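Local coordinates for putative exported protein (Bacteroides fragilis, PDB 3FZX) that is of unknown function but binds calcium ions and has a YmcC-like fold, which suggests a lipid-binding role outside the cytoplasm, at residues A[63-68]-A[99-104]; A[85-90]-A[209-214]; A[154-159]-A[163-168]; A[185-188]-A[194-197]. All blocks are in the same frame, centred on the assembly; numbering follows the deposited sequence. Where two conformers were deposited one is given.

Interaction 1. Residues A[63-68]-A[99-104]; sequences TLNSGQ and VYMMGD
Asn65 reaches across from strand 63-74 to the backbone of Val99 and the side-chain end of Met101 on strand 99-107. Its CB leaves the backbone toward the other segment, and with CG anti to the backbone N (chi1 -163°) the amide is carried toward Val99 and Met101. CG itself makes only loose approaches, and the two branches beyond it do the touching. Asn65 ND2 donates to Val99 O at 2.9 Å with an N-H...O angle of 158°; the acceptor lies nearly in the amide plane, while the donor sits tilted from the plane of the carbonyl. The same ND2 also donates to Asn96 O, so both of its hydrogens can be used, and these two bonds fix the rotation of the amide. The other branch is thereby turned to the methyl of the selenomethionine Met101, with Asn65 OD1 3.2 Å from Met101 CE. OD1 is buried here without a hydrogen-bond partner, while ND2 has two. The bend about the last torsion of Met101 (chi3 94°) brings CE back to meet the amide from the opposite direction. Asparagine suits the place because it is short, flat and able to offer two N-H groups to carbonyls. Leu64 and Asn65 together face Phe56 as a classic beta bulge, and the amide bridges two strands of the closed antiparallel barrel that are not sheet neighbours.

Interaction 2. Residues A[85-90]-A[209-214]; sequences VATFPT and SYSVLE
Ser209 and Pro89 bury the most surface in this contact, the serine standing against CG and CD of the proline ring. Pro89 CD lies 3.3 Å from Ser209 OG, and Pro89 CG is 3.7 Å from Ser209 CB, so the hydroxyl and its methylene both lean on the CG-CD side of the ring. The first torsion of Ser209 (chi1 49°) lays OG beside the ring, while its hydrogen bond goes to Gln200 OE1 on the adjoining strand; toward the proline it offers plain packing. Serine is small enough to let the ring come this close, and proline fits the first turn of helix 89-94, where its missing N-H costs no helical bond. Phe88 just before it holds the N-cap position.

Two residues further along the strand, Ser211 faces Thr87 of the 3-10 turn, but more loosely, with Thr87 OG1 4.3 Å from Ser211 OG. Each hydroxyl is engaged elsewhere: Thr87 with Asp84 O, and Ser211 with Ser198 and Arg21. Ser209 and Ser211 thus face the helix start with hydroxyls already hydrogen-bonded to the adjoining strands. The whole is a case of a short 3-10 turn and helix start packed on a buried face of the antiparallel barrel wall, probably its inner side.

Interaction 3. Residues A[154-159]-A[163-168]; sequences ETVNTP and FYCTKV
Glu154 and Cys165 form a hydrogen-bonded antiparallel pair, each taking and giving one backbone bond: Glu154 N to Cys165 O at 2.9 Å, and Cys165 N to Glu154 O at 2.8 Å. Val156 and Phe163 repeat the pattern, although the short strands run at 118°, far from antiparallel, so the pairing is strongly twisted. Between them Thr155 and Tyr164 make a non-hydrogen-bonded pair whose CA atoms are 4.2 Å apart, and Thr155 CA gives a C-H...O contact to Phe163 O.

On the side of Thr155 and Tyr164, Thr155 OG1 meets the tyrosine ring's edge in plane, 3.6 Å from Tyr164 CD1, while Glu154 N lies over a face of that ring. Its hydroxyl is hydrogen-bonded to Thr153 OG1. On the other side Val156 CG2 rests 3.9 Å from Cys165 SG, a small apolar pair suited to this buried spot, and Thr158 OG1, hydrogen-bonded to Gly161 O, approaches the Phe163 ring edge.

Further out, Glu154 OE2 stands 4.4 Å from Lys167 NZ, beyond a salt bridge. A water links them, donating to Glu154 OE2 and accepting from Lys167 NZ at 2.7 Å. The fully extended lysine also makes a cation-pi contact with Tyr186, while the glutamate accepts from Trp188 NE1. In the barrel, strand 161-175 of this hairpin is followed by strand 180-190, strand 136-158 has 127-133 on its other side, and Phe163 packs on Leu213 and Ile216 of strand 207-217.

Interaction 4. Residues A[185-188]-A[194-197]; sequences GYEW and GIVR
Trp188 and Arg197 pair as antiparallel, hydrogen-bonded neighbours, but Trp188 O receives two N-H groups, Val196 N at 2.8 Å and, only weakly, Arg197 N at 3.5 Å. In return Trp188 N donates to Arg197 O at 2.9 Å. Glu187 CA to Arg197 O and Ile195 CA to Trp188 O are C-H...O contacts.

The side chains of Trp188 and Arg197 run alongside each other in the same direction. Arginine CG is anti to the backbone N (chi1 179°), and the chain stays extended to NE, so its methylenes travel along the indole. Arg197 CD lies over a face of the Trp188 six-membered ring, 3.9 Å from its centroid, in a CH-pi contact, and Arg197 CG approaches Trp188 CE3 at 3.6 Å. The guanidinium does not stack: its plane stands 71° from that of the indole and presents an edge to the ring. Its NH2 instead makes a salt bridge with Glu199. Arginine is apt here because its long aliphatic stem can cover an aromatic face and still deliver its charge beyond the ring.

Two residues, Val196 and Arg197, oppose the single Trp188: a classic beta bulge in the hairpin of strands 180-190 and 194-202, placed where the chain turns a corner in the barrel wall. Two residues before the bulge, Gly194 has a positive phi (96°), at backbone angles where a CB would collide with the preceding carbonyl. On the side away from the indole, Ile195 CD1 packs 3.6 Å from Glu187 OE2, an oxygen of the buried Glu187 that is hydrogen-bonded to Tyr108 OH.

All four contacts belong to one antiparallel barrel. Interactions 1, 2 and 4 are buried, whereas interaction 3 is partly buried and uses a water between its charges. Interactions 3 and 4 each join the two strands of a hairpin, held chiefly by backbone bonds, and they meet through Val168 with Glu187 and Thr158 with Val196. Interactions 1 and 2 join parts that are not paired in the sheet and depend on side chains, an amide in one and small-residue packing in the other; they touch at Met101 and Ala86. Strand 207-217 of interaction 2 borders strand 194-202 of interaction 4, where Val212 packs on Arg197.

Interaction 1. Residues A[63-68]-A[99-104]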
loop_
_atom_site.group_PDB
_atom_site.type_symbol
_atom_site.label_atom_id
_atom_site.label_comp_id
_atom_site.label_asym_id
_atom_site.label_seq_id
_atom_site.Cartn_x
_atom_site.Cartn_y
_atom_site.Cartn_z
ATOM N N THR A 63 13.562 1.129 21.568
ATOM C CA THR A 63 12.679 0.904 20.423
ATOM C C THR A 63 11.270 1.389 20.732
ATOM O O THR A 63 10.764 1.087 21.776
ATOM C CB THR A 63 12.598 -0.590 20.064
ATOM O OG1 THR A 63 13.894 -1.041 19.666
ATOM C CG2 THR A 63 11.634 -0.831 18.929
ATOM N N LEU A 64 10.687 2.166 19.828
ATOM C CA LEU A 64 9.326 2.665 19.941
ATOM C C LEU A 64 8.369 1.847 19.056
ATOM O O LEU A 64 7.223 1.610 19.407
ATOM C CB LEU A 64 9.265 4.147 19.532
ATOM C CG LEU A 64 10.181 5.138 20.270
ATOM C CD1 LEU A 64 9.922 6.541 19.769
ATOM C CD2 LEU A 64 10.004 5.089 21.790
ATOM N N ASN A 65 8.847 1.408 17.905
ATOM C CA ASN A 65 8.010 0.737 16.936
ATOM C C ASN A 65 8.904 0.033 15.934
ATOM O O ASN A 65 9.956 0.567 15.577
ATOM C CB ASN A 65 7.192 1.798 16.197
ATOM C CG ASN A 65 5.997 1.227 15.458
ATOM O OD1 ASN A 65 5.999 1.153 14.248
ATOM N ND2 ASN A 65 4.964 0.843 16.190
ATOM N N SER A 66 8.491 -1.151 15.485
ATOM C CA SER A 66 9.124 -1.819 14.361
ATOM C C SER A 66 8.142 -2.601 13.516
ATOM O O SER A 66 7.073 -3.022 13.968
ATOM C CB SER A 66 10.299 -2.698 14.783
ATOM O OG SER A 66 9.988 -3.470 15.901
ATOM N N GLY A 67 8.504 -2.745 12.250
ATOM C CA GLY A 67 7.672 -3.428 11.286
ATOM C C GLY A 67 8.450 -3.710 10.026
ATOM O O GLY A 67 9.691 -3.740 10.033
ATOM N N GLN A 68 7.711 -3.960 8.959
ATOM C CA GLN A 68 8.305 -4.214 7.677
ATOM C C GLN A 68 7.740 -3.212 6.724
ATOM O O GLN A 68 6.665 -2.677 6.943
ATOM C CB GLN A 68 7.995 -5.617 7.193
ATOM C CG GLN A 68 8.650 -6.679 8.034
ATOM C CD GLN A 68 8.735 -8.013 7.315
ATOM O OE1 GLN A 68 9.797 -8.623 7.257
ATOM N NE2 GLN A 68 7.620 -8.464 6.747
ATOM N N VAL A 99 1.249 0.341 18.127
ATOM C CA VAL A 99 0.858 1.229 17.039
ATOM C C VAL A 99 1.182 0.580 15.704
ATOM O O VAL A 99 2.250 0.035 15.506
ATOM C CB VAL A 99 1.534 2.628 17.128
ATOM C CG1 VAL A 99 1.451 3.361 15.800
ATOM C CG2 VAL A 99 0.887 3.460 18.240
ATOM N N TYR A 100 0.238 0.651 14.789
ATOM C CA TYR A 100 0.390 0.146 13.441
ATOM C C TYR A 100 0.115 1.274 12.503
ATOM O O TYR A 100 -0.468 2.281 12.876
ATOM C CB TYR A 100 -0.607 -0.993 13.195
ATOM C CG TYR A 100 -0.246 -2.160 14.067
ATOM C CD1 TYR A 100 0.773 -3.052 13.688
ATOM C CD2 TYR A 100 -0.840 -2.333 15.307
ATOM C CE1 TYR A 100 1.151 -4.117 14.504
ATOM C CE2 TYR A 100 -0.470 -3.409 16.133
ATOM C CZ TYR A 100 0.522 -4.283 15.723
ATOM O OH TYR A 100 0.887 -5.317 16.533
HETATM N N MSE A 101 0.542 1.099 11.273
HETATM C CA MSE A 101 0.392 2.133 10.278
HETATM C C MSE A 101 0.138 1.531 8.901
HETATM O O MSE A 101 0.533 0.403 8.628
HETATM C CB MSE A 101 1.597 3.054 10.297
HETATM C CG MSE A 101 2.893 2.361 10.149
HETATM SE SE MSE A 101 4.361 3.610 10.413
HETATM C CE MSE A 101 4.732 3.330 12.329
HETATM N N MSE A 102 -0.613 2.271 8.091
HETATM C CA MSE A 102 -0.936 1.871 6.729
HETATM C C MSE A 102 -0.932 3.138 5.877
HETATM O O MSE A 102 -1.454 4.172 6.290
HETATM C CB MSE A 102 -2.317 1.222 6.654
HETATM C CG MSE A 102 -2.528 -0.030 7.516
HETATM SE SE MSE A 102 -2.032 -1.739 6.693
HETATM C CE MSE A 102 -0.074 -1.575 6.606
ATOM N N GLY A 103 -0.350 3.041 4.694
ATOM C CA GLY A 103 -0.320 4.128 3.753
ATOM C C GLY A 103 -0.276 3.613 2.339
ATOM O O GLY A 103 -0.143 2.430 2.107
ATOM N N ASP A 104 -0.388 4.526 1.391
ATOM C CA ASP A 104 -0.160 4.219 -0.010
ATOM C C ASP A 104 1.305 3.913 -0.243
ATOM O O ASP A 104 2.169 4.298 0.563
ATOM C CB ASP A 104 -0.490 5.448 -0.857
ATOM C CG ASP A 104 -1.929 5.869 -0.708
ATOM O OD1 ASP A 104 -2.769 5.224 -1.390
ATOM O OD2 ASP A 104 -2.196 6.793 0.121
#

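Interaction 2. Residues A[85-90]-A[209-214]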
loop_
_atom_site.group_PDB
_atom_site.type_symbol
_atom_site.label_atom_id
_atom_site.label_comp_id
_atom_site.label_asym_id
_atom_site.label_seq_id
_atom_site.Cartn_x
_atom_site.Cartn_y
_atom_site.Cartn_z
ATOM N N VAL A 85 7.459 9.599 6.295
ATOM C CA VAL A 85 6.608 10.671 6.825
ATOM C C VAL A 85 6.253 10.385 8.304
ATOM O O VAL A 85 5.822 11.282 8.999
ATOM C CB VAL A 85 5.308 10.938 5.974
ATOM C CG1 VAL A 85 5.595 10.847 4.475
ATOM C CG2 VAL A 85 4.190 9.997 6.354
ATOM N N ALA A 86 6.431 9.141 8.776
ATOM C CA ALA A 86 6.334 8.841 10.221
ATOM C C ALA A 86 7.448 9.508 11.053
ATOM O O ALA A 86 7.359 9.522 12.286
ATOM C CB ALA A 86 6.304 7.324 10.498
ATOM N N THR A 87 8.468 10.080 10.410
ATOM C CA THR A 87 9.462 10.845 11.156
ATOM C C THR A 87 8.940 12.221 11.551
ATOM O O THR A 87 9.659 12.976 12.175
ATOM C CB THR A 87 10.825 10.995 10.439
ATOM O OG1 THR A 87 10.739 11.988 9.419
ATOM C CG2 THR A 87 11.290 9.684 9.853
ATOM N N PHE A 88 7.696 12.560 11.220
ATOM C CA PHE A 88 7.111 13.819 11.710
ATOM C C PHE A 88 6.943 13.688 13.233
ATOM O O PHE A 88 6.648 12.607 13.718
ATOM C CB PHE A 88 5.775 14.088 11.026
ATOM C CG PHE A 88 5.877 14.389 9.526
ATOM C CD1 PHE A 88 7.090 14.307 8.819
ATOM C CD2 PHE A 88 4.721 14.712 8.807
ATOM C CE1 PHE A 88 7.147 14.578 7.449
ATOM C CE2 PHE A 88 4.772 14.979 7.427
ATOM C CZ PHE A 88 5.986 14.902 6.752
ATOM N N PRO A 89 7.170 14.769 14.001
ATOM C CA PRO A 89 7.105 14.658 15.465
ATOM C C PRO A 89 5.797 14.100 16.061
ATOM O O PRO A 89 5.837 13.329 17.034
ATOM C CB PRO A 89 7.312 16.109 15.921
ATOM C CG PRO A 89 8.141 16.707 14.872
ATOM C CD PRO A 89 7.678 16.091 13.584
ATOM N N THR A 90 4.661 14.493 15.489
ATOM C CA THR A 90 3.344 13.995 15.933
ATOM C C THR A 90 3.326 12.486 15.844
ATOM O O THR A 90 2.861 11.821 16.747
ATOM C CB THR A 90 2.171 14.610 15.098
ATOM O OG1 THR A 90 2.200 16.030 15.246
ATOM C CG2 THR A 90 0.803 14.094 15.545
ATOM N N SER A 209 11.072 20.620 12.490
ATOM C CA SER A 209 11.894 19.438 12.671
ATOM C C SER A 209 12.629 19.135 11.385
ATOM O O SER A 209 12.381 19.760 10.328
ATOM C CB SER A 209 11.038 18.220 13.042
ATOM O OG SER A 209 9.938 18.089 12.151
ATOM N N TYR A 210 13.565 18.207 11.491
ATOM C CA TYR A 210 14.281 17.752 10.331
ATOM C C TYR A 210 14.979 16.432 10.632
ATOM O O TYR A 210 15.183 16.061 11.814
ATOM C CB TYR A 210 15.256 18.814 9.845
ATOM C CG TYR A 210 16.389 19.137 10.781
ATOM C CD1 TYR A 210 16.217 20.061 11.805
ATOM C CD2 TYR A 210 17.650 18.561 10.613
ATOM C CE1 TYR A 210 17.234 20.378 12.641
ATOM C CE2 TYR A 210 18.704 18.878 11.472
ATOM C CZ TYR A 210 18.467 19.790 12.475
ATOM O OH TYR A 210 19.432 20.126 13.342
ATOM N N SER A 211 15.316 15.720 9.563
ATOM C CA SER A 211 16.049 14.480 9.670
ATOM C C SER A 211 17.172 14.463 8.637
ATOM O O SER A 211 17.076 15.112 7.592
ATOM C CB SER A 211 15.096 13.294 9.505
ATOM O OG SER A 211 14.736 13.104 8.154
ATOM N N VAL A 212 18.257 13.754 8.963
ATOM C CA VAL A 212 19.452 13.671 8.137
ATOM C C VAL A 212 20.001 12.241 8.196
ATOM O O VAL A 212 20.088 11.626 9.264
ATOM C CB VAL A 212 20.569 14.643 8.638
ATOM C CG1 VAL A 212 21.753 14.673 7.663
ATOM C CG2 VAL A 212 20.009 16.058 8.847
ATOM N N LEU A 213 20.360 11.713 7.036
ATOM C CA LEU A 213 21.040 10.428 6.917
ATOM C C LEU A 213 22.278 10.450 7.803
ATOM O O LEU A 213 23.083 11.372 7.737
ATOM C CB LEU A 213 21.456 10.193 5.459
ATOM C CG LEU A 213 22.180 8.870 5.138
ATOM C CD1 LEU A 213 21.314 7.687 5.432
ATOM C CD2 LEU A 213 22.661 8.912 3.682
ATOM N N GLU A 214 22.411 9.427 8.634
ATOM C CA GLU A 214 23.475 9.341 9.613
ATOM C C GLU A 214 24.502 8.245 9.287
ATOM O O GLU A 214 25.681 8.428 9.526
ATOM C CB GLU A 214 22.838 9.096 11.000
ATOM C CG GLU A 214 23.802 8.818 12.160
ATOM C CD GLU A 214 24.686 9.987 12.512
ATOM O OE1 GLU A 214 24.388 11.105 12.060
ATOM O OE2 GLU A 214 25.649 9.804 13.288
#

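Interaction 3. Residues A[154-159]-A[163-168]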
loop_
_atom_site.group_PDB
_atom_site.type_symbol
_atom_site.label_atom_id
_atom_site.label_comp_id
_atom_site.label_asym_id
_atom_site.label_seq_id
_atom_site.Cartn_x
_atom_site.Cartn_y
_atom_site.Cartn_z
ATOM N N GLU A 154 20.762 18.551 -6.408
ATOM C CA GLU A 154 21.933 19.172 -5.810
ATOM C C GLU A 154 22.587 18.187 -4.856
ATOM O O GLU A 154 21.944 17.226 -4.425
ATOM C CB GLU A 154 21.538 20.452 -5.058
ATOM C CG GLU A 154 20.584 20.200 -3.875
ATOM C CD GLU A 154 20.076 21.462 -3.179
ATOM O OE1 GLU A 154 20.467 22.586 -3.538
ATOM O OE2 GLU A 154 19.266 21.317 -2.244
ATOM N N THR A 155 23.862 18.439 -4.536
ATOM C CA THR A 155 24.589 17.657 -3.536
ATOM C C THR A 155 24.168 18.082 -2.129
ATOM O O THR A 155 23.950 19.271 -1.872
ATOM C CB THR A 155 26.111 17.789 -3.710
ATOM O OG1 THR A 155 26.465 17.138 -4.929
ATOM C CG2 THR A 155 26.889 17.122 -2.579
ATOM N N VAL A 156 23.985 17.088 -1.259
ATOM C CA VAL A 156 23.624 17.294 0.136
ATOM C C VAL A 156 24.710 16.620 0.966
ATOM O O VAL A 156 25.048 15.471 0.719
ATOM C CB VAL A 156 22.258 16.651 0.494
ATOM C CG1 VAL A 156 21.945 16.893 1.961
ATOM C CG2 VAL A 156 21.113 17.215 -0.405
ATOM N N ASN A 157 25.252 17.332 1.943
ATOM C CA ASN A 157 26.330 16.802 2.783
ATOM C C ASN A 157 25.733 16.290 4.058
ATOM O O ASN A 157 25.011 17.009 4.713
ATOM C CB ASN A 157 27.315 17.903 3.145
ATOM C CG ASN A 157 28.176 18.322 1.996
ATOM O OD1 ASN A 157 28.511 17.543 1.114
ATOM N ND2 ASN A 157 28.568 19.571 2.017
ATOM N N THR A 158 26.040 15.057 4.424
ATOM C CA THR A 158 25.483 14.460 5.614
ATOM C C THR A 158 26.595 13.733 6.388
ATOM O O THR A 158 27.726 13.568 5.868
ATOM C CB THR A 158 24.375 13.428 5.273
ATOM O OG1 THR A 158 24.984 12.195 4.885
ATOM C CG2 THR A 158 23.452 13.927 4.172
ATOM N N PRO A 159 26.285 13.284 7.627
ATOM C CA PRO A 159 27.284 12.485 8.364
ATOM C C PRO A 159 27.699 11.181 7.665
ATOM O O PRO A 159 28.826 10.717 7.870
ATOM C CB PRO A 159 26.602 12.232 9.712
ATOM C CG PRO A 159 25.751 13.476 9.912
ATOM C CD PRO A 159 25.226 13.795 8.520
ATOM N N PHE A 163 25.858 13.222 -1.088
ATOM C CA PHE A 163 25.049 12.515 -2.074
ATOM C C PHE A 163 24.324 13.500 -3.005
ATOM O O PHE A 163 23.781 14.511 -2.559
ATOM C CB PHE A 163 24.055 11.615 -1.348
ATOM C CG PHE A 163 24.717 10.616 -0.460
ATOM C CD1 PHE A 163 25.324 9.481 -1.001
ATOM C CD2 PHE A 163 24.779 10.815 0.911
ATOM C CE1 PHE A 163 25.984 8.554 -0.175
ATOM C CE2 PHE A 163 25.443 9.901 1.740
ATOM C CZ PHE A 163 26.029 8.769 1.203
ATOM N N TYR A 164 24.341 13.211 -4.301
ATOM C CA TYR A 164 23.599 13.995 -5.286
ATOM C C TYR A 164 22.156 13.553 -5.175
ATOM O O TYR A 164 21.857 12.360 -5.297
ATOM C CB TYR A 164 24.148 13.785 -6.712
ATOM C CG TYR A 164 23.701 14.866 -7.674
ATOM C CD1 TYR A 164 24.171 16.166 -7.531
ATOM C CD2 TYR A 164 22.810 14.601 -8.705
ATOM C CE1 TYR A 164 23.776 17.186 -8.384
ATOM C CE2 TYR A 164 22.406 15.629 -9.594
ATOM C CZ TYR A 164 22.908 16.917 -9.413
ATOM O OH TYR A 164 22.552 17.959 -10.236
ATOM N N CYS A 165 21.274 14.511 -4.899
ATOM C CA CYS A 165 19.882 14.247 -4.588
ATOM C C CYS A 165 18.899 15.018 -5.444
ATOM O O CYS A 165 19.238 16.066 -6.014
ATOM C CB CYS A 165 19.598 14.707 -3.158
ATOM S SG CYS A 165 20.373 13.701 -1.960
ATOM N N THR A 166 17.673 14.503 -5.475
ATOM C CA THR A 166 16.527 15.249 -5.982
ATOM C C THR A 166 15.822 15.894 -4.788
ATOM O O THR A 166 15.557 15.218 -3.795
ATOM C CB THR A 166 15.543 14.323 -6.727
ATOM O OG1 THR A 166 16.158 13.923 -7.948
ATOM C CG2 THR A 166 14.206 15.041 -7.021
ATOM N N LYS A 167 15.551 17.195 -4.900
ATOM C CA LYS A 167 14.855 17.970 -3.870
ATOM C C LYS A 167 13.418 18.201 -4.278
ATOM O O LYS A 167 13.146 18.676 -5.375
ATOM C CB LYS A 167 15.510 19.328 -3.660
ATOM C CG LYS A 167 14.867 20.165 -2.533
ATOM C CD LYS A 167 15.566 21.491 -2.366
ATOM C CE LYS A 167 14.852 22.396 -1.379
ATOM N NZ LYS A 167 15.720 23.607 -1.053
ATOM N N VAL A 168 12.516 17.867 -3.370
ATOM C CA VAL A 168 11.094 17.951 -3.560
ATOM C C VAL A 168 10.488 18.824 -2.452
ATOM O O VAL A 168 10.999 18.854 -1.336
ATOM C CB VAL A 168 10.505 16.517 -3.520
ATOM C CG1 VAL A 168 8.999 16.543 -3.470
ATOM C CG2 VAL A 168 10.953 15.757 -4.747
HETATM O O HOH W 1 18.367 23.618 -0.916
#

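Interaction 4. Residues A[185-188]-A[194-197]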
loop_
_atom_site.group_PDB
_atom_site.type_symbol
_atom_site.label_atom_id
_atom_site.label_comp_id
_atom_site.label_asym_id
_atom_site.label_seq_id
_atom_site.Cartn_x
_atom_site.Cartn_y
_atom_site.Cartn_z
ATOM N N GLY A 185 6.940 20.883 3.656
ATOM C CA GLY A 185 8.240 20.271 3.906
ATOM C C GLY A 185 9.061 20.137 2.656
ATOM O O GLY A 185 8.578 20.388 1.558
ATOM N N TYR A 186 10.320 19.772 2.842
ATOM C CA TYR A 186 11.209 19.454 1.750
ATOM C C TYR A 186 11.814 18.091 2.019
ATOM O O TYR A 186 12.041 17.712 3.171
ATOM C CB TYR A 186 12.352 20.454 1.664
ATOM C CG TYR A 186 11.955 21.888 1.369
ATOM C CD1 TYR A 186 11.620 22.301 0.082
ATOM C CD2 TYR A 186 11.997 22.853 2.368
ATOM C CE1 TYR A 186 11.260 23.653 -0.185
ATOM C CE2 TYR A 186 11.658 24.189 2.116
ATOM C CZ TYR A 186 11.299 24.574 0.849
ATOM O OH TYR A 186 10.966 25.873 0.653
ATOM N N GLU A 187 12.082 17.344 0.962
ATOM C CA GLU A 187 12.895 16.148 1.100
ATOM C C GLU A 187 13.849 15.986 -0.076
ATOM O O GLU A 187 13.637 16.519 -1.187
ATOM C CB GLU A 187 12.077 14.883 1.401
ATOM C CG GLU A 187 11.120 14.428 0.359
ATOM C CD GLU A 187 10.270 13.218 0.834
ATOM O OE1 GLU A 187 9.908 13.135 2.032
ATOM O OE2 GLU A 187 9.939 12.350 0.001
ATOM N N TRP A 188 14.941 15.306 0.228
ATOM C CA TRP A 188 16.007 15.099 -0.686
ATOM C C TRP A 188 16.188 13.593 -0.752
ATOM O O TRP A 188 16.300 12.950 0.307
ATOM C CB TRP A 188 17.277 15.735 -0.167
ATOM C CG TRP A 188 17.367 17.232 -0.245
ATOM C CD1 TRP A 188 18.003 17.953 -1.208
ATOM C CD2 TRP A 188 16.905 18.180 0.723
ATOM N NE1 TRP A 188 17.950 19.289 -0.917
ATOM C CE2 TRP A 188 17.297 19.459 0.272
ATOM C CE3 TRP A 188 16.193 18.076 1.925
ATOM C CZ2 TRP A 188 16.978 20.637 0.963
ATOM C CZ3 TRP A 188 15.889 19.241 2.625
ATOM C CH2 TRP A 188 16.285 20.513 2.141
ATOM N N GLY A 194 17.368 6.306 -0.644
ATOM C CA GLY A 194 16.054 6.843 -0.303
ATOM C C GLY A 194 16.244 8.254 0.201
ATOM O O GLY A 194 17.055 9.020 -0.353
ATOM N N ILE A 195 15.559 8.583 1.288
ATOM C CA ILE A 195 15.590 9.929 1.862
ATOM C C ILE A 195 16.931 10.196 2.554
ATOM O O ILE A 195 17.326 9.495 3.504
ATOM C CB ILE A 195 14.438 10.155 2.916
ATOM C CG1 ILE A 195 13.047 9.790 2.344
ATOM C CG2 ILE A 195 14.490 11.585 3.478
ATOM C CD1 ILE A 195 12.743 10.354 0.988
ATOM N N VAL A 196 17.614 11.216 2.071
ATOM C CA VAL A 196 18.900 11.646 2.618
ATOM C C VAL A 196 18.682 12.746 3.659
ATOM O O VAL A 196 19.408 12.824 4.650
ATOM C CB VAL A 196 19.818 12.124 1.466
ATOM C CG1 VAL A 196 21.057 12.814 1.961
ATOM C CG2 VAL A 196 20.194 10.906 0.601
ATOM N N ARG A 197 17.688 13.601 3.416
ATOM C CA ARG A 197 17.400 14.706 4.296
ATOM C C ARG A 197 15.946 15.092 4.137
ATOM O O ARG A 197 15.382 14.928 3.052
ATOM C CB ARG A 197 18.307 15.880 3.940
ATOM C CG ARG A 197 18.079 17.136 4.796
ATOM C CD ARG A 197 18.932 18.335 4.321
ATOM N NE ARG A 197 18.658 19.487 5.180
ATOM C CZ ARG A 197 19.238 19.732 6.361
ATOM N NH1 ARG A 197 20.190 18.950 6.863
ATOM N NH2 ARG A 197 18.859 20.786 7.067
#